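Local coordinates for regulatory protein recX (PDB 3E3V) that probably modulates the activity of the recombinase RecA, this chain covering the three three-helix RecX domains of a longer protein, at residues Leu32-Val38 against Ile65-Tyr70; Lys84-Lys90 against Glu104-Tyr110. All coordinates share one frame; numbering follows the deposited sequence.

Contact 1. Residues Leu32-Val38 against Ile65-Tyr70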
ATOM      1  N   LEU A  32       0.713   8.906  -9.768  1.00 45.51           N
ATOM      2  CA  LEU A  32       0.935   7.582 -10.324  1.00 41.69           C
ATOM      3  C   LEU A  32      -0.441   6.913 -10.198  1.00 39.22           C
ATOM      4  O   LEU A  32      -1.172   7.194  -9.250  1.00 39.53           O
ATOM      5  CB  LEU A  32       1.991   6.843  -9.488  1.00 39.39           C
ATOM      6  CG  LEU A  32       2.945   5.865 -10.188  1.00 38.71           C
ATOM      7  CD1 LEU A  32       3.817   6.610 -11.193  1.00 35.15           C
ATOM      8  CD2 LEU A  32       3.831   5.183  -9.138  1.00 37.00           C
ATOM      9  N   ARG A  33      -0.811   6.055 -11.147  1.00 36.36           N
ATOM     10  CA  ARG A  33      -2.122   5.401 -11.100  1.00 32.95           C
ATOM     11  C   ARG A  33      -2.046   3.916 -11.443  1.00 31.59           C
ATOM     12  O   ARG A  33      -1.243   3.510 -12.286  1.00 28.56           O
ATOM     13  CB  ARG A  33      -3.087   6.082 -12.082  1.00 34.08           C
ATOM     14  CG  ARG A  33      -3.306   7.564 -11.851  1.00 37.20           C
ATOM     15  CD  ARG A  33      -4.014   7.818 -10.528  1.00 41.69           C
ATOM     16  NE  ARG A  33      -4.273   9.234 -10.296  1.00 46.19           N
ATOM     17  CZ  ARG A  33      -4.618   9.745  -9.116  1.00 49.16           C
ATOM     18  NH1 ARG A  33      -4.746   8.954  -8.056  1.00 50.41           N
ATOM     19  NH2 ARG A  33      -4.831  11.049  -8.992  1.00 48.65           N
ATOM     20  N   THR A  34      -2.883   3.106 -10.790  1.00 30.53           N
ATOM     21  CA  THR A  34      -2.898   1.672 -11.057  1.00 30.28           C
ATOM     22  C   THR A  34      -3.587   1.520 -12.392  1.00 29.12           C
ATOM     23  O   THR A  34      -4.235   2.452 -12.863  1.00 30.46           O
ATOM     24  CB  THR A  34      -3.733   0.852 -10.026  1.00 29.74           C
ATOM     25  OG1 THR A  34      -5.121   1.158 -10.192  1.00 31.17           O
ATOM     26  CG2 THR A  34      -3.311   1.152  -8.594  1.00 27.00           C
ATOM     27  N   ARG A  35      -3.449   0.349 -12.999  1.00 29.56           N
ATOM     28  CA  ARG A  35      -4.091   0.085 -14.278  1.00 31.97           C
ATOM     29  C   ARG A  35      -5.597   0.296 -14.146  1.00 33.94           C
ATOM     30  O   ARG A  35      -6.210   0.994 -14.952  1.00 31.74           O
ATOM     31  CB  ARG A  35      -3.811  -1.352 -14.725  1.00 32.86           C
ATOM     32  CG  ARG A  35      -4.618  -1.787 -15.943  1.00 36.62           C
ATOM     33  CD  ARG A  35      -4.230  -3.181 -16.419  1.00 38.38           C
ATOM     34  NE  ARG A  35      -5.071  -3.615 -17.530  1.00 44.28           N
ATOM     35  CZ  ARG A  35      -4.800  -4.644 -18.326  1.00 45.84           C
ATOM     36  NH1 ARG A  35      -3.698  -5.363 -18.146  1.00 49.06           N
ATOM     37  NH2 ARG A  35      -5.639  -4.963 -19.302  1.00 48.76           N
ATOM     38  N   LYS A  36      -6.184  -0.294 -13.107  1.00 36.88           N
ATOM     39  CA  LYS A  36      -7.622  -0.185 -12.883  1.00 38.34           C
ATOM     40  C   LYS A  36      -8.100   1.256 -12.671  1.00 38.96           C
ATOM     41  O   LYS A  36      -9.204   1.613 -13.094  1.00 39.91           O
ATOM     42  CB  LYS A  36      -8.040  -1.061 -11.697  1.00 41.02           C
ATOM     43  CG  LYS A  36      -9.506  -1.470 -11.739  1.00 41.82           C
ATOM     44  CD  LYS A  36      -9.992  -1.975 -10.394  1.00 45.03           C
ATOM     45  CE  LYS A  36     -11.485  -2.267 -10.427  1.00 44.14           C
ATOM     46  NZ  LYS A  36     -12.000  -2.609  -9.070  1.00 47.08           N
ATOM     47  N   GLU A  37      -7.289   2.085 -12.017  1.00 39.38           N
ATOM     48  CA  GLU A  37      -7.663   3.485 -11.799  1.00 40.00           C
ATOM     49  C   GLU A  37      -7.856   4.199 -13.133  1.00 41.30           C
ATOM     50  O   GLU A  37      -8.741   5.046 -13.279  1.00 42.67           O
ATOM     51  CB  GLU A  37      -6.590   4.227 -10.995  1.00 41.13           C
ATOM     52  CG  GLU A  37      -6.694   4.081  -9.486  1.00 40.03           C
ATOM     53  CD  GLU A  37      -5.661   4.921  -8.767  1.00 40.37           C
ATOM     54  OE1 GLU A  37      -4.454   4.684  -8.977  1.00 38.41           O
ATOM     55  OE2 GLU A  37      -6.048   5.827  -7.998  1.00 41.28           O
ATOM     56  N   VAL A  38      -7.004   3.875 -14.102  1.00 40.19           N
ATOM     57  CA  VAL A  38      -7.093   4.476 -15.427  1.00 39.39           C
ATOM     58  C   VAL A  38      -8.155   3.714 -16.210  1.00 40.66           C
ATOM     59  O   VAL A  38      -8.968   4.303 -16.909  1.00 41.48           O
ATOM     60  CB  VAL A  38      -5.745   4.376 -16.190  1.00 37.55           C
ATOM     61  CG1 VAL A  38      -5.858   5.060 -17.545  1.00 36.49           C
ATOM     62  CG2 VAL A  38      -4.637   5.018 -15.382  1.00 34.61           C
ATOM     63  N   ILE A  65       1.843   2.952 -17.453  1.00 26.47           N
ATOM     64  CA  ILE A  65       1.032   2.208 -16.502  1.00 25.71           C
ATOM     65  C   ILE A  65       1.936   1.037 -16.157  1.00 27.09           C
ATOM     66  O   ILE A  65       2.422   0.334 -17.047  1.00 27.13           O
ATOM     67  CB  ILE A  65      -0.281   1.665 -17.109  1.00 25.31           C
ATOM     68  CG1 ILE A  65      -1.285   2.802 -17.285  1.00 24.66           C
ATOM     69  CG2 ILE A  65      -0.865   0.572 -16.191  1.00 25.72           C
ATOM     70  CD1 ILE A  65      -2.615   2.348 -17.849  1.00 24.49           C
ATOM     71  N   ASN A  66       2.184   0.844 -14.870  1.00 25.58           N
ATOM     72  CA  ASN A  66       3.057  -0.233 -14.430  1.00 25.55           C
ATOM     73  C   ASN A  66       2.710  -0.548 -12.981  1.00 24.60           C
ATOM     74  O   ASN A  66       3.218   0.090 -12.060  1.00 22.42           O
ATOM     75  CB  ASN A  66       4.520   0.208 -14.529  1.00 26.70           C
ATOM     76  CG  ASN A  66       5.486  -0.926 -14.264  1.00 28.72           C
ATOM     77  OD1 ASN A  66       5.322  -1.692 -13.310  1.00 26.40           O
ATOM     78  ND2 ASN A  66       6.517  -1.031 -15.100  1.00 31.99           N
ATOM     79  N   ASP A  67       1.848  -1.540 -12.789  1.00 24.28           N
ATOM     80  CA  ASP A  67       1.415  -1.913 -11.458  1.00 25.78           C
ATOM     81  C   ASP A  67       2.517  -2.384 -10.507  1.00 26.88           C
ATOM     82  O   ASP A  67       2.443  -2.125  -9.302  1.00 26.94           O
ATOM     83  CB  ASP A  67       0.280  -2.940 -11.557  1.00 24.99           C
ATOM     84  CG  ASP A  67      -1.062  -2.292 -11.900  1.00 26.33           C
ATOM     85  OD1 ASP A  67      -1.117  -1.044 -12.033  1.00 26.42           O
ATOM     86  OD2 ASP A  67      -2.070  -3.023 -12.032  1.00 27.90           O
ATOM     87  N   LYS A  68       3.542  -3.061 -11.019  1.00 28.04           N
ATOM     88  CA  LYS A  68       4.636  -3.508 -10.149  1.00 27.75           C
ATOM     89  C   LYS A  68       5.320  -2.279  -9.551  1.00 27.67           C
ATOM     90  O   LYS A  68       5.633  -2.239  -8.360  1.00 26.60           O
ATOM     91  CB  LYS A  68       5.649  -4.337 -10.940  1.00 30.67           C
ATOM     92  CG  LYS A  68       6.949  -4.622 -10.200  1.00 32.54           C
ATOM     93  CD  LYS A  68       7.912  -5.396 -11.098  1.00 36.15           C
ATOM     94  CE  LYS A  68       9.364  -4.966 -10.877  1.00 34.76           C
ATOM     95  NZ  LYS A  68       9.825  -5.240  -9.498  1.00 36.84           N
ATOM     96  N   ASN A  69       5.537  -1.267 -10.386  1.00 28.84           N
ATOM     97  CA  ASN A  69       6.162  -0.035  -9.925  1.00 28.54           C
ATOM     98  C   ASN A  69       5.209   0.745  -9.006  1.00 27.05           C
ATOM     99  O   ASN A  69       5.635   1.343  -8.024  1.00 24.89           O
ATOM    100  CB  ASN A  69       6.557   0.834 -11.115  1.00 32.28           C
ATOM    101  CG  ASN A  69       7.147   2.153 -10.686  1.00 36.49           C
ATOM    102  OD1 ASN A  69       8.158   2.195  -9.981  1.00 42.29           O
ATOM    103  ND2 ASN A  69       6.520   3.243 -11.100  1.00 41.28           N
ATOM    104  N   TYR A  70       3.920   0.752  -9.331  1.00 25.32           N
ATOM    105  CA  TYR A  70       2.955   1.450  -8.480  1.00 24.71           C
ATOM    106  C   TYR A  70       3.024   0.864  -7.068  1.00 22.80           C
ATOM    107  O   TYR A  70       3.254   1.575  -6.092  1.00 22.71           O
ATOM    108  CB  TYR A  70       1.525   1.269  -8.996  1.00 25.11           C
ATOM    109  CG  TYR A  70       0.506   2.056  -8.181  1.00 25.09           C
ATOM    110  CD1 TYR A  70       0.178   3.372  -8.522  1.00 27.62           C
ATOM    111  CD2 TYR A  70      -0.085   1.506  -7.042  1.00 26.06           C
ATOM    112  CE1 TYR A  70      -0.718   4.125  -7.747  1.00 29.79           C
ATOM    113  CE2 TYR A  70      -0.977   2.251  -6.259  1.00 29.46           C
ATOM    114  CZ  TYR A  70      -1.289   3.555  -6.618  1.00 30.40           C
ATOM    115  OH  TYR A  70      -2.173   4.294  -5.859  1.00 32.40           O
TER
HETATM  116  O   HOH W   1      -2.635   7.054  -6.759  1.00 46.89           O
HETATM  117  O   HOH W   2       0.325   1.424 -12.743  1.00 27.57           O
HETATM  118  O   HOH W   3      -4.562  -2.159 -11.586  1.00 33.03           O

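Contact 2. Residues Lys84-Lys90 against Glu104-Tyr110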
ATOM      1  N   LYS A  84       1.698   1.813   9.505  1.00 21.02           N
ATOM      2  CA  LYS A  84       0.943   0.626   9.060  1.00 20.35           C
ATOM      3  C   LYS A  84       1.821  -0.594   8.728  1.00 20.51           C
ATOM      4  O   LYS A  84       2.942  -0.454   8.241  1.00 19.12           O
ATOM      5  CB  LYS A  84       0.076   0.978   7.839  1.00 21.86           C
ATOM      6  CG  LYS A  84      -0.942   2.099   8.087  1.00 24.42           C
ATOM      7  CD  LYS A  84      -1.743   1.839   9.359  1.00 22.92           C
ATOM      8  CE  LYS A  84      -2.814   2.897   9.556  1.00 26.70           C
ATOM      9  NZ  LYS A  84      -2.218   4.256   9.523  1.00 30.64           N
ATOM     10  N   GLY A  85       1.295  -1.783   9.015  1.00 19.30           N
ATOM     11  CA  GLY A  85       2.008  -3.018   8.744  1.00 17.77           C
ATOM     12  C   GLY A  85       1.572  -3.611   7.420  1.00 16.72           C
ATOM     13  O   GLY A  85       0.641  -3.103   6.806  1.00 17.37           O
ATOM     14  N   PRO A  86       2.205  -4.708   6.968  1.00 16.05           N
ATOM     15  CA  PRO A  86       1.915  -5.397   5.704  1.00 17.63           C
ATOM     16  C   PRO A  86       0.459  -5.621   5.363  1.00 17.57           C
ATOM     17  O   PRO A  86       0.041  -5.361   4.234  1.00 16.91           O
ATOM     18  CB  PRO A  86       2.672  -6.725   5.846  1.00 15.44           C
ATOM     19  CG  PRO A  86       3.827  -6.346   6.712  1.00 16.96           C
ATOM     20  CD  PRO A  86       3.168  -5.485   7.765  1.00 15.31           C
ATOM     21  N   LYS A  87      -0.319  -6.103   6.328  1.00 19.35           N
ATOM     22  CA  LYS A  87      -1.723  -6.396   6.061  1.00 19.95           C
ATOM     23  C   LYS A  87      -2.576  -5.199   5.668  1.00 20.27           C
ATOM     24  O   LYS A  87      -3.444  -5.321   4.806  1.00 19.93           O
ATOM     25  CB  LYS A  87      -2.354  -7.103   7.254  1.00 22.52           C
ATOM     26  CG  LYS A  87      -1.725  -8.454   7.573  1.00 28.40           C
ATOM     27  CD  LYS A  87      -2.493  -9.120   8.706  1.00 29.81           C
ATOM     28  CE  LYS A  87      -1.713 -10.264   9.328  1.00 28.55           C
ATOM     29  NZ  LYS A  87      -2.386 -10.686  10.599  1.00 33.24           N
ATOM     30  N   VAL A  88      -2.347  -4.048   6.295  1.00 18.93           N
ATOM     31  CA  VAL A  88      -3.126  -2.869   5.947  1.00 18.73           C
ATOM     32  C   VAL A  88      -2.590  -2.300   4.635  1.00 17.40           C
ATOM     33  O   VAL A  88      -3.352  -1.853   3.778  1.00 19.57           O
ATOM     34  CB  VAL A  88      -3.077  -1.796   7.072  1.00 17.09           C
ATOM     35  CG1 VAL A  88      -3.763  -0.513   6.606  1.00 14.01           C
ATOM     36  CG2 VAL A  88      -3.815  -2.326   8.321  1.00 16.30           C
ATOM     37  N   ILE A  89      -1.279  -2.332   4.465  1.00 18.76           N
ATOM     38  CA  ILE A  89      -0.682  -1.827   3.230  1.00 19.24           C
ATOM     39  C   ILE A  89      -1.273  -2.621   2.063  1.00 21.05           C
ATOM     40  O   ILE A  89      -1.609  -2.063   1.019  1.00 18.78           O
ATOM     41  CB  ILE A  89       0.866  -1.979   3.265  1.00 19.13           C
ATOM     42  CG1 ILE A  89       1.443  -1.013   4.317  1.00 17.43           C
ATOM     43  CG2 ILE A  89       1.470  -1.685   1.893  1.00 21.36           C
ATOM     44  CD1 ILE A  89       2.909  -1.254   4.683  1.00 16.47           C
ATOM     45  N   LYS A  90      -1.433  -3.924   2.270  1.00 23.54           N
ATOM     46  CA  LYS A  90      -1.968  -4.805   1.245  1.00 26.69           C
ATOM     47  C   LYS A  90      -3.422  -4.517   0.891  1.00 27.51           C
ATOM     48  O   LYS A  90      -3.777  -4.486  -0.285  1.00 28.74           O
ATOM     49  CB  LYS A  90      -1.822  -6.277   1.666  1.00 27.93           C
ATOM     50  CG  LYS A  90      -2.217  -7.267   0.551  1.00 34.76           C
ATOM     51  CD  LYS A  90      -2.262  -8.727   1.038  1.00 34.27           C
ATOM     52  CE  LYS A  90      -2.693  -9.671  -0.083  1.00 38.95           C
ATOM     53  NZ  LYS A  90      -4.002  -9.258  -0.703  1.00 39.58           N
ATOM     54  N   GLU A 104       1.785  -8.727  -3.016  1.00 32.65           N
ATOM     55  CA  GLU A 104       2.644  -9.637  -2.269  1.00 34.70           C
ATOM     56  C   GLU A 104       4.112  -9.522  -2.670  1.00 34.19           C
ATOM     57  O   GLU A 104       4.993  -9.538  -1.815  1.00 35.02           O
ATOM     58  CB  GLU A 104       2.126 -11.067  -2.441  1.00 38.59           C
ATOM     59  CG  GLU A 104       0.834 -11.300  -1.670  1.00 44.31           C
ATOM     60  CD  GLU A 104       0.125 -12.592  -2.044  1.00 49.55           C
ATOM     61  OE1 GLU A 104       0.789 -13.652  -2.096  1.00 51.30           O
ATOM     62  OE2 GLU A 104      -1.109 -12.543  -2.268  1.00 50.63           O
ATOM     63  N   ASP A 105       4.379  -9.400  -3.964  1.00 33.16           N
ATOM     64  CA  ASP A 105       5.754  -9.242  -4.424  1.00 31.73           C
ATOM     65  C   ASP A 105       6.318  -7.942  -3.874  1.00 29.66           C
ATOM     66  O   ASP A 105       7.444  -7.888  -3.383  1.00 29.12           O
ATOM     67  CB  ASP A 105       5.824  -9.182  -5.948  1.00 34.77           C
ATOM     68  CG  ASP A 105       5.721 -10.545  -6.593  1.00 39.77           C
ATOM     69  OD1 ASP A 105       5.863 -11.565  -5.878  1.00 41.63           O
ATOM     70  OD2 ASP A 105       5.511 -10.591  -7.824  1.00 43.45           O
ATOM     71  N   ALA A 106       5.521  -6.887  -3.969  1.00 26.39           N
ATOM     72  CA  ALA A 106       5.939  -5.585  -3.505  1.00 24.65           C
ATOM     73  C   ALA A 106       6.200  -5.535  -2.005  1.00 23.50           C
ATOM     74  O   ALA A 106       7.146  -4.879  -1.550  1.00 22.58           O
ATOM     75  CB  ALA A 106       4.897  -4.546  -3.899  1.00 24.77           C
ATOM     76  N   LEU A 107       5.373  -6.233  -1.233  1.00 23.86           N
ATOM     77  CA  LEU A 107       5.514  -6.227   0.219  1.00 24.35           C
ATOM     78  C   LEU A 107       6.792  -6.879   0.702  1.00 26.09           C
ATOM     79  O   LEU A 107       7.198  -6.709   1.852  1.00 27.26           O
ATOM     80  CB  LEU A 107       4.275  -6.862   0.867  1.00 24.63           C
ATOM     81  CG  LEU A 107       3.141  -5.828   0.994  1.00 24.87           C
ATOM     82  CD1 LEU A 107       1.791  -6.499   1.264  1.00 26.70           C
ATOM     83  CD2 LEU A 107       3.518  -4.854   2.121  1.00 22.51           C
ATOM     84  N   ILE A 108       7.445  -7.605  -0.193  1.00 27.51           N
ATOM     85  CA  ILE A 108       8.704  -8.242   0.139  1.00 27.99           C
ATOM     86  C   ILE A 108       9.715  -7.178   0.566  1.00 26.72           C
ATOM     87  O   ILE A 108      10.665  -7.472   1.290  1.00 25.62           O
ATOM     88  CB  ILE A 108       9.270  -9.007  -1.070  1.00 30.52           C
ATOM     89  CG1 ILE A 108       8.300 -10.124  -1.477  1.00 32.24           C
ATOM     90  CG2 ILE A 108      10.640  -9.550  -0.739  1.00 30.29           C
ATOM     91  CD1 ILE A 108       7.998 -11.114  -0.377  1.00 35.07           C
ATOM     92  N   LEU A 109       9.509  -5.939   0.123  1.00 25.95           N
ATOM     93  CA  LEU A 109      10.421  -4.854   0.485  1.00 26.17           C
ATOM     94  C   LEU A 109      10.309  -4.488   1.959  1.00 25.45           C
ATOM     95  O   LEU A 109      11.247  -3.939   2.538  1.00 25.43           O
ATOM     96  CB  LEU A 109      10.156  -3.610  -0.374  1.00 27.14           C
ATOM     97  CG  LEU A 109      10.392  -3.741  -1.881  1.00 30.66           C
ATOM     98  CD1 LEU A 109       9.827  -2.510  -2.596  1.00 29.35           C
ATOM     99  CD2 LEU A 109      11.895  -3.908  -2.165  1.00 31.10           C
ATOM    100  N   TYR A 110       9.167  -4.787   2.573  1.00 24.71           N
ATOM    101  CA  TYR A 110       8.994  -4.467   3.988  1.00 22.96           C
ATOM    102  C   TYR A 110       9.522  -5.644   4.797  1.00 22.73           C
ATOM    103  O   TYR A 110       8.758  -6.450   5.317  1.00 22.24           O
ATOM    104  CB  TYR A 110       7.515  -4.208   4.317  1.00 22.36           C
ATOM    105  CG  TYR A 110       7.319  -3.287   5.501  1.00 20.61           C
ATOM    106  CD1 TYR A 110       8.398  -2.926   6.303  1.00 18.14           C
ATOM    107  CD2 TYR A 110       6.069  -2.762   5.803  1.00 20.72           C
ATOM    108  CE1 TYR A 110       8.247  -2.070   7.359  1.00 20.54           C
ATOM    109  CE2 TYR A 110       5.903  -1.899   6.871  1.00 23.49           C
ATOM    110  CZ  TYR A 110       6.997  -1.552   7.648  1.00 23.42           C
ATOM    111  OH  TYR A 110       6.852  -0.684   8.713  1.00 21.49           O
TER

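Contact 1. Residues Leu32-Val38 against Ile65-Tyr70
Thr34 and Asp67 bring the two backbones together, their CA atoms 5.6 Å apart where helices 35-39 and 67-81 both begin. The one direct hydrogen bond across the contact runs from the backbone N of Arg35 to Asp67 OD1 at 2.9 Å, with an N-H...O angle of 149°, using the syn lone pair of OD1. The same OD1 also accepts from water 2, which donates to Arg33 O as well, while OD2 takes water 3, 2.7 Å away, and that water accepts from Lys36 N. Thr34 and Glu37 form a capping box on the first helix, and Thr34 OG1 has a further partner in Lys96 O. With CG anti to the backbone N (chi1 -176°), Tyr70 swings its ring over Thr34, whose CG2 makes a CH-pi contact 3.6 Å from the ring centroid. Leu32 O approaches the ring edge, near its plane, 3.4 Å from Tyr70 CE1, and water 1 bridges that oxygen to Tyr70 OH. The side chains of Ile65 and Val38 reach toward each other tip to tip, CD1 to CB 4.1 Å. Replacing Tyr70 with an alanine would probably leave Thr34 CG2 without its aromatic cover and water 1 without the hydroxyl it is bonded to. The carboxylate of Asp67 thus gathers one backbone N-H and two waters at the start of helix 35-39, a setting that should favour its ionised form.

Contact 2. Residues Lys84-Lys90 against Glu104-Tyr110
Pro86 O accepts the helical bond from Lys90 N at 2.8 Å, and Leu107 CD1 of the other segment rests against the same oxygen at 3.6 Å. No hydrogen bond joins the two segments, so the evidence for their association is apolar packing, with 325 Å² buried in all. Leu107 is its centre: CG lies anti to the carbonyl carbon (chi1 -83°), and the two methyls divide the partners. CD1 touches Lys90 CB at 3.6 Å, whereas CD2 meets Ile89 CG2 at 3.8 Å and lies farther from Pro86 CB. Tyr110 adds a second patch. Its chi2 of -10° sets CA almost in the ring plane, and the CD2-CE2 side of the ring, away from CA, faces the other segment. That edge takes Ile89 CD1, 3.7 Å from Tyr110 CD2, and Lys84 O, which lies in the ring plane 3.6 Å from Tyr110 CE2. The backbone reaches Tyr110 through a type I turn from Leu107, with Tyr110 N bonded to Leu107 O. At the far end Lys90 and Glu104 approach only loosely, NZ to OE2 being 4.6 Å, while the ammonium group makes its salt bridge with Asp100. The contact packs the first turn of helix 86-94 against Glu104 and Leu107 of helix 100-107 and the turn that leads on to Tyr110. Met79 of helix 67-81, Gln115 and Lys118 of helix 112-129, and Phe151 after helix 135-148 also touch Tyr110, which therefore stands where several helices converge.

How the contacts relate
From the N terminus, the chain leaves helix 14-29, enters contact 1 through 32-38, and returns to it at 65-70 after 26 intervening residues that include helix 49-61. Contact 1 thereby ties the first RecX three-helix domain to the start of the second. Helix 67-81 then carries the chain onward to contact 2, where 84-90 and 104-110 close a shorter loop of 13 residues within the second domain. The two loops are in series, neither nested nor crossed. Their centres lie about 17 Å apart and their nearest atoms about 5 Å, without touching. Lys96 and Ile98, from contact 2's loop, reach back to contact 1.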